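Local structure of Lmo2470 protein (Listeria monocytogenes EGD-e, 5HL3) at residues A[89-94]-A[117-122]. The protein is a calcium-binding leucine-rich repeat internalin that interacts with afadin and probably aids bacterial crossing of the basement membrane. Sequence-based numbering, arbitrary orientation.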
loop_
_atom_site.group_PDB
_atom_site.type_symbol
_atom_site.label_atom_id
_atom_site.label_comp_id
_atom_site.label_asym_id
_atom_site.label_seq_id
_atom_site.Cartn_x
_atom_site.Cartn_y
_atom_site.Cartn_z
ATOM N N PHE A 89 -20.453 7.705 1.239
ATOM C CA PHE A 89 -21.080 8.162 2.478
ATOM C C PHE A 89 -21.271 9.669 2.322
ATOM O O PHE A 89 -20.326 10.369 2.014
ATOM C CB PHE A 89 -20.247 7.818 3.724
ATOM C CG PHE A 89 -20.975 8.119 4.984
ATOM C CD1 PHE A 89 -21.999 7.290 5.418
ATOM C CD2 PHE A 89 -20.721 9.270 5.696
ATOM C CE1 PHE A 89 -22.735 7.600 6.555
ATOM C CE2 PHE A 89 -21.451 9.577 6.825
ATOM C CZ PHE A 89 -22.458 8.742 7.244
ATOM N N PRO A 90 -22.494 10.170 2.497
ATOM C CA PRO A 90 -22.741 11.577 2.196
ATOM C C PRO A 90 -22.109 12.567 3.174
ATOM O O PRO A 90 -21.816 12.211 4.314
ATOM C CB PRO A 90 -24.260 11.665 2.228
ATOM C CG PRO A 90 -24.635 10.677 3.280
ATOM C CD PRO A 90 -23.696 9.510 3.033
ATOM N N ASP A 91 -21.904 13.789 2.696
ATOM C CA ASP A 91 -21.368 14.901 3.486
ATOM C C ASP A 91 -22.577 15.651 4.062
ATOM O O ASP A 91 -23.059 16.607 3.477
ATOM C CB ASP A 91 -20.527 15.791 2.542
ATOM C CG ASP A 91 -19.701 16.824 3.256
ATOM O OD1 ASP A 91 -19.596 16.812 4.501
ATOM O OD2 ASP A 91 -19.115 17.673 2.565
ATOM N N ILE A 92 -23.114 15.165 5.179
ATOM C CA ILE A 92 -24.318 15.736 5.793
ATOM C C ILE A 92 -23.932 16.570 7.004
ATOM O O ILE A 92 -22.796 16.452 7.501
ATOM C CB ILE A 92 -25.353 14.648 6.165
ATOM C CG1 ILE A 92 -24.755 13.613 7.140
ATOM C CG2 ILE A 92 -25.846 13.935 4.897
ATOM C CD1 ILE A 92 -25.759 12.666 7.728
ATOM N N THR A 93 -24.854 17.398 7.477
ATOM C CA THR A 93 -24.541 18.359 8.522
ATOM C C THR A 93 -24.871 17.894 9.938
ATOM O O THR A 93 -24.640 18.636 10.881
ATOM C CB THR A 93 -25.338 19.664 8.291
ATOM O OG1 THR A 93 -26.728 19.369 8.310
ATOM C CG2 THR A 93 -24.929 20.331 6.965
ATOM N N THR A 94 -25.385 16.677 10.087
ATOM C CA THR A 94 -25.897 16.218 11.380
ATOM C C THR A 94 -25.004 15.237 12.127
ATOM O O THR A 94 -25.452 14.605 13.065
ATOM C CB THR A 94 -27.293 15.584 11.194
ATOM O OG1 THR A 94 -27.201 14.531 10.241
ATOM C CG2 THR A 94 -28.312 16.641 10.701
ATOM N N PRO A 117 -15.599 11.944 -1.242
ATOM C CA PRO A 117 -15.866 13.369 -1.342
ATOM C C PRO A 117 -14.832 14.226 -0.639
ATOM O O PRO A 117 -14.165 13.766 0.279
ATOM C CB PRO A 117 -17.218 13.531 -0.602
ATOM C CG PRO A 117 -17.822 12.235 -0.604
ATOM C CD PRO A 117 -16.726 11.238 -0.613
ATOM N N ASN A 118 -14.742 15.490 -1.054
ATOM C CA ASN A 118 -13.924 16.455 -0.337
ATOM C C ASN A 118 -14.797 16.959 0.839
ATOM O O ASN A 118 -15.293 18.081 0.828
ATOM C CB ASN A 118 -13.518 17.559 -1.306
ATOM C CG ASN A 118 -12.626 18.598 -0.669
ATOM O OD1 ASN A 118 -11.951 18.341 0.330
ATOM N ND2 ASN A 118 -12.667 19.811 -1.225
ATOM N N TYR A 119 -14.927 16.122 1.856
ATOM C CA TYR A 119 -15.866 16.386 2.952
ATOM C C TYR A 119 -15.625 17.739 3.590
ATOM O O TYR A 119 -14.482 18.072 3.950
ATOM C CB TYR A 119 -15.738 15.319 4.046
ATOM C CG TYR A 119 -16.262 13.953 3.655
ATOM C CD1 TYR A 119 -17.623 13.745 3.431
ATOM C CD2 TYR A 119 -15.419 12.878 3.541
ATOM C CE1 TYR A 119 -18.121 12.497 3.086
ATOM C CE2 TYR A 119 -15.901 11.618 3.221
ATOM C CZ TYR A 119 -17.240 11.449 2.972
ATOM O OH TYR A 119 -17.695 10.194 2.621
ATOM N N GLN A 120 -16.724 18.471 3.804
ATOM C CA GLN A 120 -16.674 19.751 4.470
ATOM C C GLN A 120 -17.333 19.785 5.838
ATOM O O GLN A 120 -17.047 20.701 6.627
ATOM C CB GLN A 120 -17.322 20.835 3.590
ATOM C CG GLN A 120 -16.645 20.993 2.222
ATOM C CD GLN A 120 -15.220 21.461 2.357
ATOM O OE1 GLN A 120 -14.959 22.486 3.014
ATOM N NE2 GLN A 120 -14.293 20.754 1.744
ATOM N N ASN A 121 -18.203 18.817 6.136
ATOM C CA ASN A 121 -18.988 18.868 7.371
ATOM C C ASN A 121 -18.453 17.980 8.494
ATOM O O ASN A 121 -19.099 17.853 9.533
ATOM C CB ASN A 121 -20.458 18.534 7.089
ATOM C CG ASN A 121 -21.114 19.558 6.204
ATOM O OD1 ASN A 121 -21.006 20.757 6.456
ATOM N ND2 ASN A 121 -21.814 19.094 5.193
ATOM N N TYR A 122 -17.264 17.413 8.310
ATOM C CA TYR A 122 -16.623 16.561 9.323
ATOM C C TYR A 122 -15.241 17.117 9.652
ATOM O O TYR A 122 -14.231 16.446 9.435
ATOM C CB TYR A 122 -16.517 15.102 8.835
ATOM C CG TYR A 122 -17.819 14.554 8.289
ATOM C CD1 TYR A 122 -19.011 14.635 9.030
ATOM C CD2 TYR A 122 -17.879 13.915 7.050
ATOM C CE1 TYR A 122 -20.199 14.155 8.534
ATOM C CE2 TYR A 122 -19.082 13.414 6.553
ATOM C CZ TYR A 122 -20.246 13.539 7.303
ATOM O OH TYR A 122 -21.468 13.062 6.844
HETATM O O HOH W 1 -17.583 7.980 0.845
HETATM O O HOH W 2 -18.396 16.871 -0.013
HETATM O O HOH W 3 -21.929 16.789 10.083
HETATM O O HOH W 4 -21.340 19.606 10.630
#
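Asp91 and the two tyrosines Tyr119 and Tyr122 join neighbouring loops of the leucine-rich repeat region in a polar contact with a buried aromatic side. Segment 89-94 lies between strands 76-79 and 100-103; segment 117-122 precedes strand 127-129. The Asp91 carboxylate accepts hydrogen bonds from two consecutive backbone N-H groups. Asp91 OD2 accepts from Gln120 N at 2.8 Å, with an N-H...O angle of 167°; the donor is on the syn side, 28° out of the carboxylate plane. Asp91 OD1 offers its syn lone pair to Asn121 N at 2.9 Å. A chi1 of -169° turns CG of Asp91 away from its backbone N and extends the carboxylate to the neighbouring loop. The two bonds restrict its rotation, and a water also donates to OD2.

The tyrosines reach back to the backbone of 89-94. Tyr119 OH donates to Phe89 O at 2.7 Å, and a water links the same hydroxyl to Phe89 N. The CB of Asp91 lies at the edge of the Tyr119 ring. Tyr122 OH donates to Pro90 O, also at 2.7 Å, and Asp91 OD1 sits over one face of that ring, toward its rim. The Phe89 side chain crosses that of Tyr122 at about a right angle, with Phe89 CE2 3.5 Å from Tyr122 OH. Asn121 ND2 adds a weak bond to Asp91 O.

Phe89 also packs on Leu101 and Phe103 of strand 100-103, while Gln120 and Asn118 bond to Thr143 farther along the chain. These side-chain-to-backbone bonds, beside a parallel sheet, join successive coils of the leucine-rich repeat solenoid, the fold of the internalin family.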